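PDB 2RAA: pyruvate synthase subunit PorC from Thermotoga maritima MSB8, which forms the gamma chain of pyruvate:ferredoxin oxidoreductase, the heterotetramer that converts pyruvate and CoA to acetyl-CoA and CO2 while reducing ferredoxin. Local coordinates for residues H25-Q30 / V90-L95. Residues are numbered along the deposited sequence; the frame is centred on the assembly and turned at random.
With SO4 (sulfate ion), chain B.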
ATOM      1  N   HIS A  25       0.110  -6.242   4.049  1.00 47.98           N
ATOM      2  CA  HIS A  25       0.894  -7.444   4.327  1.00 47.87           C
ATOM      3  C   HIS A  25       2.254  -7.293   3.676  1.00 49.79           C
ATOM      4  O   HIS A  25       2.361  -7.054   2.487  1.00 48.36           O
ATOM      5  CB  HIS A  25       0.208  -8.680   3.801  1.00 46.35           C
ATOM      6  CG  HIS A  25      -1.124  -8.919   4.423  1.00 48.80           C
ATOM      7  ND1 HIS A  25      -1.311  -9.813   5.456  1.00 46.77           N
ATOM      8  CD2 HIS A  25      -2.332  -8.357   4.179  1.00 50.72           C
ATOM      9  CE1 HIS A  25      -2.585  -9.802   5.810  1.00 54.79           C
ATOM     10  NE2 HIS A  25      -3.225  -8.923   5.057  1.00 53.27           N
ATOM     11  N   GLY A  26       3.283  -7.413   4.491  1.00 50.76           N
ATOM     12  CA  GLY A  26       4.643  -7.323   4.050  1.00 53.56           C
ATOM     13  C   GLY A  26       5.462  -8.067   5.081  1.00 54.14           C
ATOM     14  O   GLY A  26       4.911  -8.605   6.038  1.00 53.98           O
ATOM     15  N   ARG A  27       6.769  -8.091   4.856  1.00 56.42           N
ATOM     16  CA  ARG A  27       7.734  -8.708   5.757  1.00 58.34           C
ATOM     17  C   ARG A  27       8.546  -7.594   6.408  1.00 59.12           C
ATOM     18  O   ARG A  27       8.826  -6.556   5.763  1.00 58.92           O
ATOM     19  CB  ARG A  27       8.708  -9.600   4.973  1.00 58.35           C
ATOM     20  CG  ARG A  27       8.098 -10.778   4.204  1.00 58.39           C
ATOM     21  CD  ARG A  27       9.177 -11.635   3.476  1.00 61.43           C
ATOM     22  NE  ARG A  27       8.577 -12.757   2.742  1.00 62.25           N
ATOM     23  CZ  ARG A  27       8.137 -13.881   3.310  1.00 60.21           C
ATOM     24  NH1 ARG A  27       8.226 -14.082   4.620  1.00 61.11           N
ATOM     25  NH2 ARG A  27       7.593 -14.824   2.565  1.00 59.07           N
ATOM     26  N   ALA A  28       8.941  -7.819   7.658  1.00 59.27           N
ATOM     27  CA  ALA A  28       9.824  -6.899   8.374  1.00 61.15           C
ATOM     28  C   ALA A  28      10.979  -6.416   7.472  1.00 63.06           C
ATOM     29  O   ALA A  28      11.826  -7.221   7.063  1.00 68.23           O
ATOM     30  CB  ALA A  28      10.380  -7.575   9.599  1.00 59.50           C
ATOM     31  N   GLY A  29      11.002  -5.112   7.182  1.00 61.57           N
ATOM     32  CA  GLY A  29      12.023  -4.472   6.356  1.00 59.02           C
ATOM     33  C   GLY A  29      11.509  -3.865   5.060  1.00 62.36           C
ATOM     34  O   GLY A  29      12.174  -3.002   4.463  1.00 61.58           O
ATOM     35  N   GLN A  30      10.310  -4.268   4.632  1.00 62.41           N
ATOM     36  CA  GLN A  30       9.769  -3.826   3.355  1.00 62.96           C
ATOM     37  C   GLN A  30       8.967  -2.516   3.434  1.00 63.76           C
ATOM     38  O   GLN A  30       8.522  -1.964   2.413  1.00 66.61           O
ATOM     39  CB  GLN A  30       8.953  -4.966   2.763  1.00 64.50           C
ATOM     40  CG  GLN A  30       9.794  -6.165   2.399  1.00 64.81           C
ATOM     41  CD  GLN A  30       8.975  -7.395   2.090  1.00 71.78           C
ATOM     42  OE1 GLN A  30       7.784  -7.447   2.367  1.00 64.88           O
ATOM     43  NE2 GLN A  30       9.622  -8.410   1.534  1.00 76.37           N
ATOM     44  N   VAL A  90      -0.610  -6.142  -0.602  1.00 48.22           N
ATOM     45  CA  VAL A  90       0.404  -7.164  -0.385  1.00 48.25           C
ATOM     46  C   VAL A  90       1.662  -6.690  -1.091  1.00 48.35           C
ATOM     47  O   VAL A  90       1.751  -6.713  -2.297  1.00 47.76           O
ATOM     48  CB  VAL A  90      -0.090  -8.553  -0.886  1.00 47.23           C
ATOM     49  CG1 VAL A  90       1.009  -9.591  -0.807  1.00 46.95           C
ATOM     50  CG2 VAL A  90      -1.308  -8.999  -0.064  1.00 47.63           C
ATOM     51  N   ILE A  91       2.639  -6.249  -0.324  1.00 51.48           N
ATOM     52  CA  ILE A  91       3.811  -5.655  -0.909  1.00 51.22           C
ATOM     53  C   ILE A  91       4.893  -6.678  -1.202  1.00 51.65           C
ATOM     54  O   ILE A  91       5.963  -6.303  -1.725  1.00 49.24           O
ATOM     55  CB  ILE A  91       4.369  -4.464  -0.046  1.00 52.98           C
ATOM     56  CG1 ILE A  91       5.006  -4.928   1.255  1.00 55.38           C
ATOM     57  CG2 ILE A  91       3.270  -3.440   0.234  1.00 50.42           C
ATOM     58  CD1 ILE A  91       5.688  -3.809   1.978  1.00 49.09           C
ATOM     59  N   ASP A  92       4.638  -7.950  -0.862  1.00 50.81           N
ATOM     60  CA  ASP A  92       5.563  -9.050  -1.213  1.00 51.09           C
ATOM     61  C   ASP A  92       4.776 -10.228  -1.769  1.00 51.91           C
ATOM     62  O   ASP A  92       4.136 -10.929  -0.992  1.00 52.35           O
ATOM     63  CB  ASP A  92       6.365  -9.466   0.008  1.00 50.74           C
ATOM     64  CG  ASP A  92       7.307 -10.620  -0.280  1.00 50.54           C
ATOM     65  OD1 ASP A  92       7.200 -11.275  -1.338  1.00 55.12           O
ATOM     66  OD2 ASP A  92       8.175 -10.865   0.561  1.00 54.99           O
ATOM     67  N   GLU A  93       4.837 -10.461  -3.091  1.00 52.75           N
ATOM     68  CA  GLU A  93       3.964 -11.479  -3.750  1.00 54.59           C
ATOM     69  C   GLU A  93       4.037 -12.841  -3.073  1.00 51.91           C
ATOM     70  O   GLU A  93       3.100 -13.626  -3.055  1.00 46.97           O
ATOM     71  CB  GLU A  93       4.275 -11.616  -5.250  1.00 55.86           C
ATOM     72  CG  GLU A  93       5.724 -11.948  -5.594  1.00 61.40           C
ATOM     73  CD  GLU A  93       5.918 -12.353  -7.056  1.00 63.51           C
ATOM     74  OE1 GLU A  93       5.729 -11.500  -7.996  1.00 73.52           O
ATOM     75  OE2 GLU A  93       6.285 -13.544  -7.245  1.00 74.88           O
ATOM     76  N   THR A  94       5.199 -13.083  -2.512  1.00 51.07           N
ATOM     77  CA  THR A  94       5.489 -14.279  -1.788  1.00 50.38           C
ATOM     78  C   THR A  94       4.547 -14.607  -0.653  1.00 51.35           C
ATOM     79  O   THR A  94       4.416 -15.764  -0.276  1.00 50.90           O
ATOM     80  CB  THR A  94       6.864 -14.134  -1.247  1.00 48.57           C
ATOM     81  OG1 THR A  94       7.722 -14.892  -2.082  1.00 53.68           O
ATOM     82  CG2 THR A  94       6.932 -14.603   0.132  1.00 45.07           C
ATOM     83  N   LEU A  95       3.891 -13.597  -0.107  1.00 51.36           N
ATOM     84  CA  LEU A  95       2.956 -13.791   0.995  1.00 52.85           C
ATOM     85  C   LEU A  95       1.518 -14.105   0.529  1.00 54.43           C
ATOM     86  O   LEU A  95       0.642 -14.332   1.371  1.00 56.46           O
ATOM     87  CB  LEU A  95       2.957 -12.528   1.868  1.00 53.26           C
ATOM     88  CG  LEU A  95       4.308 -12.189   2.502  1.00 52.65           C
ATOM     89  CD1 LEU A  95       4.261 -10.827   3.075  1.00 46.38           C
ATOM     90  CD2 LEU A  95       4.690 -13.210   3.575  1.00 56.74           C
TER
HETATM   91  S   SO4 B 193       8.378  -2.467   8.347  1.00 70.61           S
HETATM   92  O1  SO4 B 193       7.200  -3.148   7.848  1.00 81.37           O
HETATM   93  O2  SO4 B 193       9.468  -2.819   7.435  1.00 75.66           O
HETATM   94  O3  SO4 B 193       8.249  -1.010   8.256  1.00 73.45           O
HETATM   95  O4  SO4 B 193       8.548  -2.931   9.716  1.00 58.91           O
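R27 and Q30 converge on the carboxylate of D92 where two neighbouring parallel strands of the central mixed sheet, 19-27 and 87-90, run out into loops at their C-terminal ends. The last rung of the pairing is I91 N to H25 O, 2.9 Å. Beyond it, D92 holds CG anti to its backbone N (chi1 178°), which carries OD2 between the two side chains. Q30 NE2 donates to OD2 at 3.0 Å, with OD2 close to the amide plane but NE2 well above that of the carboxylate; R27 NE adds a salt bridge at 2.9 Å to D92 OD2, its hydrogen bond weak and bent (128°). The Q30 amide also works backward, its OE1 accepting from R27 N at 2.8 Å across the type II turn 27-30. A leucine in place of this glutamine would probably leave R27 N without this acceptor and take from D92 OD2 the straighter of its two bonds described here. Within the turn, at its third residue, G29 N donates to a sulfate, probably from the crystallisation liquor. I91 CD1 packs on Q30 CB at 3.6 Å, while L95 spreads its two methyls: CD1 lies against G26, and CD2 sits over the centre of the R27 guanidinium, 3.4 Å above its plane.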